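Local atomic coordinates of BLUF domain-containing protein (Acinetobacter baumannii, PDB entry 6W6Z), a protein that binds a flavin and probably serves as a blue-light photoreceptor of the BLUF type. Residues A[32-37]-A[91-96]; A[40-43]-A[48-51]. All blocks are in the same frame, centred on the assembly; numbering follows the deposited sequence.

How the contacts relate
Contacts 1 and 2 supply two amides that meet the same flavin, and their centres lie 13 Å apart. In contact 1, N33 of helix 18-36 bonds to FMN N3 and O4; in contact 2, Q51 of the hairpin bonds to N5 and, weakly, to O4, so the carbonyl O4 is approached by both. The side chains of N33 and Q51 come within about 5 Å at their nearest atoms. M94 of contact 1 touches contact 2, its CE 3.3 Å from Q51 NE2. The backbones also join: K95 N to G40 O at 2.9 Å and K95 O to L42 N at 2.8 Å are probable hydrogen bonds between parallel strands 95-98 and 39-45.

Contact 1 (A[32-37]-A[91-96]); sequences FNDLNG and RWSMKY. With FMN (flavin mononucleotide), chain B.
N33, near the end of helix 18-36 in the BLUF fold, meets the backbone carbonyl of S93, just before strand 95-98. With CG anti to its own carbonyl carbon (chi1 -73°), the side chain leaves the helix toward the loop and its amide sits between S93 and the flavin. ND2 donates to S93 O over 3.0 Å; the bond is straight (167°) and lies close to the amide plane of N33, yet ND2 stands above the carbonyl plane of S93. The same nitrogen donates to FMN O4 at 3.1 Å, while OD1 accepts from FMN N3 at 2.9 Å. Three bonds thus fix the amide's rotation and distinguish its oxygen from its nitrogen.

M94, also in the flavin pocket, packs beside this amide. Its CG is anti to the backbone N (chi1 -171°), and bends at chi2 and chi3 then fold the thioether back, leaving methyl CE 3.3 Å from N33 ND2 and 3.5 Å from FMN O4. M94 O accepts a hydrogen bond from R30 of helix 18-36. On the more exposed flank, a water lies 3.1 Å from S93 OG and reaches N33 O weakly, and S93 OG lies 3.0 Å from D34 OD2.

Contact 2 (A[40-43]-A[48-51]); sequences GVLY and AFFQ. With FMN (flavin mononucleotide), chain B.
Q51 and L42 form a non-hydrogen-bonded antiparallel pair, CA atoms 4.5 Å apart, both side chains on the flavin-facing side of the sheet. From Q51 CB outward, the first neighbour is L42 CD1 at 3.8 Å; CG then passes V41 O at 3.4 Å. With CG anti to the backbone N (chi1 -168°) and the chain extended beyond it, CD is carried to 3.6 Å from FMN N5. NE2 donates to FMN N5 at 3.0 Å (N-H...N angle 156°) and more weakly to O4, while OE1 is hydrogen-bonded to Y7 OH; Y7 thereby probably helps to orient the amide.

Diagonally across the hairpin, L42 CD1 touches F49 CD1 (3.8 Å), and FMN methyl C7M sits over the centre of one face of the F49 ring. Y43 and F50, a hydrogen-bonded pair, occupy the other face, their side chains crossing at about a right angle, and both rings meet F128 edge to face. Y43 N reaches F50 O at 2.8 Å almost linearly (179°), and F50 N returns to Y43 O at 2.9 Å. This is an antiparallel beta hairpin whose glutamine, linked to a tyrosine and to flavin N5, is the hallmark of the BLUF photoreceptor site.

Contact 1 (A[32-37]-A[91-96])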
loop_
_atom_site.group_PDB
_atom_site.type_symbol
_atom_site.label_atom_id
_atom_site.label_comp_id
_atom_site.label_asym_id
_atom_site.label_seq_id
_atom_site.Cartn_x
_atom_site.Cartn_y
_atom_site.Cartn_z
ATOM N N PHE A 32 10.250 -8.234 4.866
ATOM C CA PHE A 32 9.716 -8.211 6.265
ATOM C C PHE A 32 8.376 -8.950 6.301
ATOM O O PHE A 32 8.118 -9.731 7.240
ATOM C CB PHE A 32 9.579 -6.792 6.840
ATOM N N ASN A 33 7.526 -8.701 5.304
ATOM C CA ASN A 33 6.131 -9.212 5.301
ATOM C C ASN A 33 6.159 -10.736 5.156
ATOM O O ASN A 33 5.385 -11.406 5.849
ATOM C CB ASN A 33 5.326 -8.554 4.191
ATOM C CG ASN A 33 5.026 -7.116 4.552
ATOM O OD1 ASN A 33 5.489 -6.616 5.581
ATOM N ND2 ASN A 33 4.258 -6.446 3.721
ATOM N N ASP A 34 7.006 -11.235 4.256
ATOM C CA ASP A 34 7.153 -12.688 3.978
ATOM C C ASP A 34 7.581 -13.389 5.272
ATOM O O ASP A 34 6.997 -14.437 5.586
ATOM C CB ASP A 34 8.106 -12.934 2.800
ATOM C CG ASP A 34 7.623 -13.996 1.826
ATOM O OD1 ASP A 34 7.105 -15.039 2.293
ATOM O OD2 ASP A 34 7.758 -13.773 0.602
ATOM N N LEU A 35 8.510 -12.799 6.022
ATOM C CA LEU A 35 9.021 -13.348 7.300
ATOM C C LEU A 35 7.949 -13.284 8.388
ATOM O O LEU A 35 8.056 -14.076 9.318
ATOM C CB LEU A 35 10.251 -12.572 7.770
ATOM C CG LEU A 35 11.534 -12.761 6.962
ATOM C CD1 LEU A 35 12.738 -12.293 7.778
ATOM C CD2 LEU A 35 11.712 -14.204 6.511
ATOM N N ASN A 36 7.006 -12.349 8.327
ATOM C CA ASN A 36 6.152 -12.074 9.504
ATOM C C ASN A 36 4.700 -12.376 9.184
ATOM O O ASN A 36 3.863 -12.002 10.012
ATOM C CB ASN A 36 6.370 -10.659 10.006
ATOM C CG ASN A 36 7.705 -10.564 10.697
ATOM O OD1 ASN A 36 8.740 -10.498 10.036
ATOM N ND2 ASN A 36 7.691 -10.631 12.015
ATOM N N GLY A 37 4.462 -13.056 8.062
ATOM C CA GLY A 37 3.159 -13.566 7.596
ATOM C C GLY A 37 2.184 -12.435 7.348
ATOM O O GLY A 37 1.039 -12.473 7.859
ATOM N N ARG A 91 -1.799 -13.748 -2.203
ATOM C CA ARG A 91 -0.857 -14.011 -3.329
ATOM C C ARG A 91 0.402 -13.124 -3.254
ATOM O O ARG A 91 1.371 -13.446 -3.971
ATOM C CB ARG A 91 -1.558 -13.756 -4.671
ATOM C CG ARG A 91 -2.552 -14.833 -5.102
ATOM C CD ARG A 91 -3.636 -14.323 -6.050
ATOM N NE ARG A 91 -3.051 -13.975 -7.332
ATOM C CZ ARG A 91 -3.668 -13.346 -8.327
ATOM N NH1 ARG A 91 -4.927 -12.957 -8.197
ATOM N NH2 ARG A 91 -3.008 -13.094 -9.453
ATOM N N TRP A 92 0.373 -12.004 -2.519
ATOM C CA TRP A 92 1.505 -11.033 -2.470
ATOM C C TRP A 92 1.895 -10.644 -1.049
ATOM O O TRP A 92 1.042 -10.091 -0.304
ATOM C CB TRP A 92 1.167 -9.770 -3.249
ATOM C CG TRP A 92 0.639 -9.993 -4.630
ATOM C CD1 TRP A 92 1.363 -10.032 -5.775
ATOM C CD2 TRP A 92 -0.742 -10.090 -5.028
ATOM N NE1 TRP A 92 0.542 -10.211 -6.846
ATOM C CE2 TRP A 92 -0.757 -10.218 -6.431
ATOM C CE3 TRP A 92 -1.961 -10.037 -4.346
ATOM C CZ2 TRP A 92 -1.938 -10.360 -7.162
ATOM C CZ3 TRP A 92 -3.130 -10.191 -5.057
ATOM C CH2 TRP A 92 -3.119 -10.350 -6.447
ATOM N N SER A 93 3.181 -10.778 -0.742
ATOM C CA SER A 93 3.849 -10.186 0.444
ATOM C C SER A 93 3.607 -8.669 0.452
ATOM O O SER A 93 3.151 -8.140 1.505
ATOM C CB SER A 93 5.297 -10.560 0.492
ATOM O OG SER A 93 5.366 -11.950 0.789
ATOM N N MET A 94 3.758 -8.052 -0.699
ATOM C CA MET A 94 3.269 -6.667 -0.948
ATOM C C MET A 94 3.127 -6.419 -2.444
ATOM O O MET A 94 4.147 -6.145 -3.105
ATOM C CB MET A 94 4.226 -5.627 -0.373
ATOM C CG MET A 94 3.651 -4.220 -0.425
ATOM S SD MET A 94 1.938 -4.026 0.171
ATOM C CE MET A 94 2.097 -4.775 1.792
ATOM N N LYS A 95 1.894 -6.478 -2.943
ATOM C CA LYS A 95 1.569 -6.189 -4.349
ATOM C C LYS A 95 1.836 -4.702 -4.558
ATOM O O LYS A 95 1.578 -3.926 -3.649
ATOM C CB LYS A 95 0.112 -6.520 -4.676
ATOM C CG LYS A 95 -0.254 -6.426 -6.142
ATOM C CD LYS A 95 -1.693 -6.730 -6.427
ATOM C CE LYS A 95 -1.968 -6.941 -7.892
ATOM N NZ LYS A 95 -3.378 -7.294 -8.136
ATOM N N TYR A 96 2.291 -4.348 -5.735
ATOM C CA TYR A 96 2.440 -2.941 -6.135
ATOM C C TYR A 96 1.524 -2.662 -7.311
ATOM O O TYR A 96 1.651 -3.334 -8.345
ATOM C CB TYR A 96 3.884 -2.637 -6.475
ATOM C CG TYR A 96 4.106 -1.177 -6.766
ATOM C CD1 TYR A 96 3.748 -0.207 -5.840
ATOM C CD2 TYR A 96 4.621 -0.760 -7.957
ATOM C CE1 TYR A 96 3.951 1.138 -6.078
ATOM C CE2 TYR A 96 4.853 0.581 -8.209
ATOM C CZ TYR A 96 4.475 1.537 -7.285
ATOM O OH TYR A 96 4.683 2.864 -7.542
HETATM N N1 FMN B . 7.778 -2.148 5.672
HETATM C C2 FMN B . 7.368 -3.425 5.769
HETATM O O2 FMN B . 8.083 -4.220 6.458
HETATM N N3 FMN B . 6.179 -3.833 5.278
HETATM C C4 FMN B . 5.358 -3.023 4.592
HETATM O O4 FMN B . 4.292 -3.399 4.111
HETATM C C4A FMN B . 5.770 -1.640 4.391
HETATM N N5 FMN B . 5.050 -0.767 3.717
HETATM C C5A FMN B . 5.486 0.517 3.647
HETATM C C6 FMN B . 4.720 1.409 2.932
HETATM C C7 FMN B . 5.089 2.740 2.848
HETATM C C7M FMN B . 4.219 3.653 2.041
HETATM C C8 FMN B . 6.382 3.205 3.380
HETATM C C8M FMN B . 6.757 4.670 3.205
HETATM C C9 FMN B . 7.145 2.303 4.102
HETATM C C9A FMN B . 6.752 0.975 4.211
HETATM N N10 FMN B . 7.527 0.028 4.870
HETATM C C10 FMN B . 7.043 -1.259 4.992
HETATM C "C1'" FMN B . 8.860 0.348 5.483
HETATM C "C2'" FMN B . 8.877 0.628 6.969
HETATM O "O2'" FMN B . 8.339 1.941 7.192
HETATM C "C3'" FMN B . 10.352 0.569 7.444
HETATM O "O3'" FMN B . 11.220 1.295 6.567
HETATM C "C4'" FMN B . 10.930 -0.832 7.445
HETATM O "O4'" FMN B . 10.074 -1.710 8.211
HETATM C "C5'" FMN B . 12.339 -0.840 8.090
HETATM O "O5'" FMN B . 12.338 -0.436 9.476
HETATM P P FMN B . 13.684 -0.442 10.426
HETATM O O1P FMN B . 14.200 0.979 10.296
HETATM O O2P FMN B . 13.102 -0.811 11.779
HETATM O O3P FMN B . 14.647 -1.467 9.854
HETATM O O HOH W 1 3.583 -12.691 3.183
#

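Contact 2 (A[40-43]-A[48-51])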
loop_
_atom_site.group_PDB
_atom_site.type_symbol
_atom_site.label_atom_id
_atom_site.label_comp_id
_atom_site.label_asym_id
_atom_site.label_seq_id
_atom_site.Cartn_x
_atom_site.Cartn_y
_atom_site.Cartn_z
ATOM N N GLY A 40 -0.537 -7.976 1.361
ATOM C CA GLY A 40 -1.269 -6.729 1.074
ATOM C C GLY A 40 -0.922 -6.107 -0.242
ATOM O O GLY A 40 -0.366 -6.758 -1.174
ATOM N N VAL A 41 -1.266 -4.834 -0.340
ATOM C CA VAL A 41 -1.084 -4.097 -1.605
ATOM C C VAL A 41 -0.740 -2.651 -1.277
ATOM O O VAL A 41 -1.291 -2.125 -0.321
ATOM C CB VAL A 41 -2.338 -4.208 -2.490
ATOM C CG1 VAL A 41 -3.591 -3.784 -1.748
ATOM C CG2 VAL A 41 -2.169 -3.448 -3.801
ATOM N N LEU A 42 0.134 -2.091 -2.097
ATOM C CA LEU A 42 0.606 -0.687 -2.032
ATOM C C LEU A 42 0.228 -0.091 -3.360
ATOM O O LEU A 42 0.673 -0.628 -4.361
ATOM C CB LEU A 42 2.116 -0.610 -1.793
ATOM C CG LEU A 42 2.657 0.810 -1.601
ATOM C CD1 LEU A 42 2.056 1.457 -0.354
ATOM C CD2 LEU A 42 4.172 0.835 -1.529
ATOM N N TYR A 43 -0.551 0.987 -3.338
ATOM C CA TYR A 43 -0.932 1.762 -4.533
ATOM C C TYR A 43 -0.191 3.072 -4.397
ATOM O O TYR A 43 -0.193 3.667 -3.313
ATOM C CB TYR A 43 -2.447 1.969 -4.590
ATOM C CG TYR A 43 -2.936 3.049 -5.530
ATOM C CD1 TYR A 43 -3.086 2.810 -6.884
ATOM C CD2 TYR A 43 -3.307 4.293 -5.052
ATOM C CE1 TYR A 43 -3.597 3.780 -7.733
ATOM C CE2 TYR A 43 -3.756 5.301 -5.900
ATOM C CZ TYR A 43 -3.920 5.033 -7.248
ATOM O OH TYR A 43 -4.398 5.994 -8.105
ATOM N N ALA A 48 1.004 10.222 -3.602
ATOM C CA ALA A 48 0.308 9.684 -2.414
ATOM C C ALA A 48 0.258 8.168 -2.479
ATOM O O ALA A 48 0.394 7.608 -3.585
ATOM C CB ALA A 48 -1.079 10.289 -2.313
ATOM N N PHE A 49 0.106 7.553 -1.315
ATOM C CA PHE A 49 0.006 6.082 -1.168
ATOM C C PHE A 49 -1.351 5.678 -0.609
ATOM O O PHE A 49 -1.995 6.366 0.167
ATOM C CB PHE A 49 1.086 5.578 -0.221
ATOM C CG PHE A 49 2.498 5.791 -0.654
ATOM C CD1 PHE A 49 3.084 4.944 -1.605
ATOM C CD2 PHE A 49 3.279 6.786 -0.071
ATOM C CE1 PHE A 49 4.419 5.093 -1.943
ATOM C CE2 PHE A 49 4.602 6.955 -0.458
ATOM C CZ PHE A 49 5.175 6.092 -1.383
ATOM N N PHE A 50 -1.709 4.450 -0.908
ATOM C CA PHE A 50 -2.782 3.721 -0.224
ATOM C C PHE A 50 -2.179 2.369 0.080
ATOM O O PHE A 50 -1.516 1.846 -0.825
ATOM C CB PHE A 50 -4.053 3.603 -1.063
ATOM C CG PHE A 50 -5.033 2.615 -0.465
ATOM C CD1 PHE A 50 -4.882 1.241 -0.640
ATOM C CD2 PHE A 50 -6.027 3.059 0.390
ATOM C CE1 PHE A 50 -5.752 0.344 -0.038
ATOM C CE2 PHE A 50 -6.918 2.158 0.977
ATOM C CZ PHE A 50 -6.759 0.804 0.790
ATOM N N GLN A 51 -2.288 1.893 1.310
ATOM C CA GLN A 51 -1.796 0.539 1.595
ATOM C C GLN A 51 -2.845 -0.248 2.354
ATOM O O GLN A 51 -3.524 0.298 3.253
ATOM C CB GLN A 51 -0.470 0.579 2.342
ATOM C CG GLN A 51 0.188 -0.778 2.394
ATOM C CD GLN A 51 1.554 -0.759 3.029
ATOM O OE1 GLN A 51 1.796 -0.022 3.990
ATOM N NE2 GLN A 51 2.472 -1.539 2.461
HETATM N N1 FMN B . 7.778 -2.148 5.672
HETATM C C2 FMN B . 7.368 -3.425 5.769
HETATM O O2 FMN B . 8.083 -4.220 6.458
HETATM N N3 FMN B . 6.179 -3.833 5.278
HETATM C C4 FMN B . 5.358 -3.023 4.592
HETATM O O4 FMN B . 4.292 -3.399 4.111
HETATM C C4A FMN B . 5.770 -1.640 4.391
HETATM N N5 FMN B . 5.050 -0.767 3.717
HETATM C C5A FMN B . 5.486 0.517 3.647
HETATM C C6 FMN B . 4.720 1.409 2.932
HETATM C C7 FMN B . 5.089 2.740 2.848
HETATM C C7M FMN B . 4.219 3.653 2.041
HETATM C C8 FMN B . 6.382 3.205 3.380
HETATM C C8M FMN B . 6.757 4.670 3.205
HETATM C C9 FMN B . 7.145 2.303 4.102
HETATM C C9A FMN B . 6.752 0.975 4.211
HETATM N N10 FMN B . 7.527 0.028 4.870
HETATM C C10 FMN B . 7.043 -1.259 4.992
HETATM C "C1'" FMN B . 8.860 0.348 5.483
HETATM C "C2'" FMN B . 8.877 0.628 6.969
HETATM O "O2'" FMN B . 8.339 1.941 7.192
HETATM C "C3'" FMN B . 10.352 0.569 7.444
HETATM O "O3'" FMN B . 11.220 1.295 6.567
HETATM C "C4'" FMN B . 10.930 -0.832 7.445
HETATM O "O4'" FMN B . 10.074 -1.710 8.211
HETATM C "C5'" FMN B . 12.339 -0.840 8.090
HETATM O "O5'" FMN B . 12.338 -0.436 9.476
HETATM P P FMN B . 13.684 -0.442 10.426
HETATM O O1P FMN B . 14.200 0.979 10.296
HETATM O O2P FMN B . 13.102 -0.811 11.779
HETATM O O3P FMN B . 14.647 -1.467 9.854
#